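Local coordinates for protein GlcNAc Inducible Gene 2, GIG2 (Candida albicans, PDB 6AKZ) that binds a ferric ion and, as a cupin-clan member of the DUF1479 family, probably acts as an iron-dependent oxygenase, at residues Leu189-Trp201 with Phe312-Asp325. Sequence-based numbering, arbitrary orientation.
Sequences LPLHLDSSSIERW and FPGTVPGTGQLFLD. With FE (Fe (III) ion), chain B.
F312 turns its ring edge onto the face of W201's five-membered ring in a T-shaped stack, planes 68° apart, with F312 CE2 lying 3.5 Å from W201 CG. The two aromatic rings give this buried corner flat surfaces, and branched I198 and L322 fill in around them with methyl groups: I198 CD1 presses on F312 CB, while L322 CD2 reaches W201 CH2 at 3.8 Å and also meets L193 CD1. The backbones of L193 and L322 form an antiparallel hydrogen-bonded pair; L324 N donates to L191 O, extending the ladder past the non-hydrogen-bonded pair H192 and F323.

Small and polar, S197 stitches the loops together. With OG anti to the backbone N (chi1 -160°), its hydroxyl donates to Q321 O at 2.7 Å and accepts from V316 N at 2.8 Å. G318, at positive phi, fits the type II turn V316-T319.

At the metal edge, H192 NE2 and D194 OD2 each bind iron at 2.1 Å. H192 ND1 donates a hydrogen bond to P190 O (2.8 Å), fixing the ring's rotation and turning NE2 to the iron. As an N-H donor, the Q321 amide suits its place: NE2 hydrogen-bonds the non-coordinating D194 OD1 at 3.0 Å, and Q257 NE2 does so to OD2. H355 completes the HxD...H facial triad; three waters fill the remaining positions.

The ladder 192-193/322-323 lies beside the iron, H192 tied by backbone hydrogen bonds to H355 of strand 355-357, with helix 278-287 packed on L193 and L322 and helix 18-26 on I198, W201 and F312.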
# COMPACT_ATOMS: atom_id res chain seq x y z
N LEU A 189 -15.93 -0.64 -6.86
CA LEU A 189 -14.47 -0.40 -6.97
C LEU A 189 -13.77 -1.74 -7.26
O LEU A 189 -13.63 -2.54 -6.38
CB LEU A 189 -13.93 0.21 -5.67
N PRO A 190 -13.41 -2.02 -8.53
CA PRO A 190 -12.96 -3.38 -8.87
C PRO A 190 -11.50 -3.73 -8.51
O PRO A 190 -10.82 -2.88 -7.94
CB PRO A 190 -13.17 -3.41 -10.39
CG PRO A 190 -12.83 -2.05 -10.79
CD PRO A 190 -13.41 -1.16 -9.71
N LEU A 191 -11.07 -4.96 -8.80
CA LEU A 191 -9.69 -5.40 -8.53
C LEU A 191 -8.65 -4.43 -9.09
O LEU A 191 -8.70 -4.06 -10.27
CB LEU A 191 -9.41 -6.82 -9.06
CG LEU A 191 -8.13 -7.44 -8.58
CD1 LEU A 191 -8.40 -8.01 -7.17
CD2 LEU A 191 -7.72 -8.57 -9.52
N HIS A 192 -7.69 -4.05 -8.23
CA HIS A 192 -6.73 -3.09 -8.65
C HIS A 192 -5.44 -3.18 -7.80
O HIS A 192 -5.43 -3.77 -6.71
CB HIS A 192 -7.38 -1.64 -8.43
CG HIS A 192 -7.72 -1.33 -7.01
ND1 HIS A 192 -8.86 -1.74 -6.38
CD2 HIS A 192 -7.05 -0.60 -6.10
CE1 HIS A 192 -8.85 -1.34 -5.12
NE2 HIS A 192 -7.77 -0.61 -4.95
N LEU A 193 -4.48 -2.38 -8.22
CA LEU A 193 -3.34 -2.02 -7.44
C LEU A 193 -3.44 -0.47 -7.17
O LEU A 193 -3.96 0.23 -7.92
CB LEU A 193 -2.03 -2.23 -8.15
CG LEU A 193 -1.64 -3.62 -8.61
CD1 LEU A 193 -0.25 -3.57 -9.14
CD2 LEU A 193 -1.75 -4.60 -7.49
N ASP A 194 -2.98 -0.03 -6.00
CA ASP A 194 -2.91 1.37 -5.68
C ASP A 194 -1.40 1.71 -5.95
O ASP A 194 -0.75 1.00 -6.67
CB ASP A 194 -3.35 1.67 -4.25
CG ASP A 194 -4.82 1.45 -4.08
OD1 ASP A 194 -5.53 2.21 -4.74
OD2 ASP A 194 -5.20 0.54 -3.36
N SER A 195 -0.88 2.78 -5.37
CA SER A 195 0.50 3.14 -5.56
C SER A 195 0.89 3.36 -7.04
O SER A 195 1.95 3.03 -7.47
CB SER A 195 1.47 2.19 -4.85
OG SER A 195 1.23 2.13 -3.48
N SER A 196 -0.06 3.94 -7.73
CA SER A 196 0.00 4.41 -9.12
C SER A 196 -0.62 3.59 -10.21
O SER A 196 -0.66 2.40 -10.13
CB SER A 196 1.44 4.75 -9.56
OG SER A 196 2.14 3.61 -9.95
N SER A 197 -1.08 4.29 -11.24
CA SER A 197 -1.60 3.57 -12.44
C SER A 197 -0.51 3.13 -13.39
O SER A 197 -0.29 1.94 -13.60
CB SER A 197 -2.67 4.47 -13.11
OG SER A 197 -3.54 3.75 -13.96
N ILE A 198 0.25 4.08 -13.95
CA ILE A 198 1.24 3.80 -15.00
C ILE A 198 2.73 3.86 -14.52
O ILE A 198 3.58 3.34 -15.19
CB ILE A 198 1.06 4.78 -16.22
CG1 ILE A 198 1.79 4.33 -17.49
CG2 ILE A 198 1.60 6.18 -15.89
CD1 ILE A 198 1.29 3.12 -18.20
N GLU A 199 2.98 4.54 -13.40
CA GLU A 199 4.33 4.74 -12.86
C GLU A 199 5.28 3.54 -12.77
O GLU A 199 6.49 3.68 -12.98
CB GLU A 199 4.25 5.42 -11.49
CG GLU A 199 4.09 6.93 -11.56
CD GLU A 199 2.72 7.35 -12.06
OE1 GLU A 199 1.87 6.46 -12.30
OE2 GLU A 199 2.49 8.57 -12.21
N ARG A 200 4.76 2.36 -12.44
CA ARG A 200 5.59 1.17 -12.28
C ARG A 200 6.40 0.89 -13.54
O ARG A 200 7.42 0.39 -13.46
CB ARG A 200 4.77 -0.04 -11.92
CG ARG A 200 4.12 0.04 -10.55
CD ARG A 200 3.42 -1.25 -10.14
NE ARG A 200 2.87 -1.31 -8.81
CZ ARG A 200 1.81 -0.65 -8.37
NH1 ARG A 200 1.13 0.15 -9.14
NH2 ARG A 200 1.41 -0.81 -7.13
N TRP A 201 5.81 1.20 -14.68
CA TRP A 201 6.44 1.14 -15.96
C TRP A 201 7.13 2.42 -16.39
O TRP A 201 8.30 2.35 -16.82
CB TRP A 201 5.42 0.77 -17.00
CG TRP A 201 4.78 -0.58 -16.87
CD1 TRP A 201 5.28 -1.76 -17.30
CD2 TRP A 201 3.52 -0.85 -16.31
NE1 TRP A 201 4.38 -2.77 -17.05
CE2 TRP A 201 3.28 -2.21 -16.47
CE3 TRP A 201 2.53 -0.04 -15.76
CZ2 TRP A 201 2.10 -2.80 -16.03
CZ3 TRP A 201 1.36 -0.62 -15.38
CH2 TRP A 201 1.16 -1.96 -15.50
N PHE A 312 -1.00 -0.27 -22.40
CA PHE A 312 -0.74 -0.52 -20.98
C PHE A 312 -2.10 -0.75 -20.33
O PHE A 312 -2.77 0.19 -19.86
CB PHE A 312 0.05 0.64 -20.39
CG PHE A 312 1.49 0.56 -20.72
CD1 PHE A 312 1.98 1.09 -21.94
CD2 PHE A 312 2.36 -0.11 -19.89
CE1 PHE A 312 3.32 0.94 -22.27
CE2 PHE A 312 3.71 -0.25 -20.23
CZ PHE A 312 4.18 0.27 -21.44
N PRO A 313 -2.60 -1.98 -20.46
CA PRO A 313 -3.98 -2.22 -20.08
C PRO A 313 -4.31 -1.93 -18.61
O PRO A 313 -3.46 -2.17 -17.73
CB PRO A 313 -4.18 -3.69 -20.40
CG PRO A 313 -3.00 -4.15 -21.18
CD PRO A 313 -1.90 -3.19 -20.92
N GLY A 314 -5.48 -1.35 -18.38
CA GLY A 314 -5.94 -0.98 -17.04
C GLY A 314 -5.37 0.32 -16.49
O GLY A 314 -5.66 0.69 -15.35
N THR A 315 -4.61 1.06 -17.30
CA THR A 315 -3.94 2.29 -16.83
C THR A 315 -4.65 3.51 -17.30
O THR A 315 -5.19 3.52 -18.42
CB THR A 315 -2.46 2.41 -17.28
OG1 THR A 315 -2.39 2.53 -18.70
CG2 THR A 315 -1.54 1.23 -16.80
N VAL A 316 -4.63 4.54 -16.47
CA VAL A 316 -5.03 5.91 -16.83
C VAL A 316 -3.93 6.80 -16.32
O VAL A 316 -3.90 7.09 -15.11
CB VAL A 316 -6.38 6.27 -16.21
CG1 VAL A 316 -6.80 7.70 -16.56
CG2 VAL A 316 -7.44 5.29 -16.72
N PRO A 317 -2.95 7.17 -17.20
CA PRO A 317 -1.86 7.96 -16.70
C PRO A 317 -2.34 9.19 -15.96
O PRO A 317 -3.26 9.82 -16.43
CB PRO A 317 -1.09 8.32 -17.96
CG PRO A 317 -1.31 7.16 -18.85
CD PRO A 317 -2.74 6.81 -18.60
N GLY A 318 -1.75 9.46 -14.77
CA GLY A 318 -2.11 10.56 -13.93
C GLY A 318 -3.04 10.21 -12.80
O GLY A 318 -3.44 11.06 -12.03
N THR A 319 -3.45 8.94 -12.71
CA THR A 319 -4.34 8.48 -11.64
C THR A 319 -3.60 7.47 -10.75
O THR A 319 -2.47 7.10 -11.04
CB THR A 319 -5.64 7.86 -12.18
OG1 THR A 319 -5.31 6.62 -12.82
CG2 THR A 319 -6.27 8.84 -13.22
N GLY A 320 -4.20 7.11 -9.62
CA GLY A 320 -3.44 6.36 -8.60
C GLY A 320 -3.63 4.87 -8.62
O GLY A 320 -2.99 4.20 -7.81
N GLN A 321 -4.54 4.38 -9.45
CA GLN A 321 -4.93 2.99 -9.44
C GLN A 321 -4.70 2.34 -10.76
O GLN A 321 -4.99 2.90 -11.81
CB GLN A 321 -6.41 2.81 -9.08
CG GLN A 321 -6.85 3.05 -7.65
CD GLN A 321 -6.84 4.48 -7.26
OE1 GLN A 321 -7.43 5.35 -7.95
NE2 GLN A 321 -6.17 4.77 -6.15
N LEU A 322 -4.23 1.10 -10.72
CA LEU A 322 -4.13 0.28 -11.89
C LEU A 322 -5.26 -0.71 -11.81
O LEU A 322 -5.30 -1.54 -10.87
CB LEU A 322 -2.79 -0.49 -11.97
CG LEU A 322 -2.68 -1.64 -12.98
CD1 LEU A 322 -2.62 -1.05 -14.38
CD2 LEU A 322 -1.48 -2.50 -12.80
N PHE A 323 -6.16 -0.67 -12.80
CA PHE A 323 -7.31 -1.56 -12.80
C PHE A 323 -7.06 -2.90 -13.45
O PHE A 323 -6.46 -3.02 -14.51
CB PHE A 323 -8.51 -0.80 -13.37
CG PHE A 323 -9.05 0.15 -12.39
CD1 PHE A 323 -9.64 -0.33 -11.24
CD2 PHE A 323 -8.90 1.51 -12.55
CE1 PHE A 323 -10.15 0.52 -10.28
CE2 PHE A 323 -9.40 2.38 -11.60
CZ PHE A 323 -10.02 1.88 -10.46
N LEU A 324 -7.52 -3.94 -12.77
CA LEU A 324 -7.18 -5.34 -13.14
C LEU A 324 -8.42 -6.10 -13.51
O LEU A 324 -8.36 -7.33 -13.71
CB LEU A 324 -6.48 -6.04 -11.96
CG LEU A 324 -5.22 -5.29 -11.50
CD1 LEU A 324 -4.73 -5.88 -10.17
CD2 LEU A 324 -4.12 -5.33 -12.53
N ASP A 325 -9.51 -5.41 -13.66
CA ASP A 325 -10.82 -6.11 -13.82
C ASP A 325 -11.18 -6.49 -15.24
O ASP A 325 -12.14 -7.26 -15.43
CB ASP A 325 -11.95 -5.31 -13.27
CG ASP A 325 -12.10 -3.97 -13.94
OD1 ASP A 325 -11.05 -3.31 -14.26
OD2 ASP A 325 -13.26 -3.60 -14.14
FE FE B . -7.12 -0.09 -2.97
O HOH W 1 -7.85 1.98 -3.24
O HOH W 2 -2.45 5.41 -5.01
O HOH W 3 -0.58 7.08 -13.22
O HOH W 4 -6.81 0.55 -1.03
O HOH W 5 -9.08 -0.48 -2.10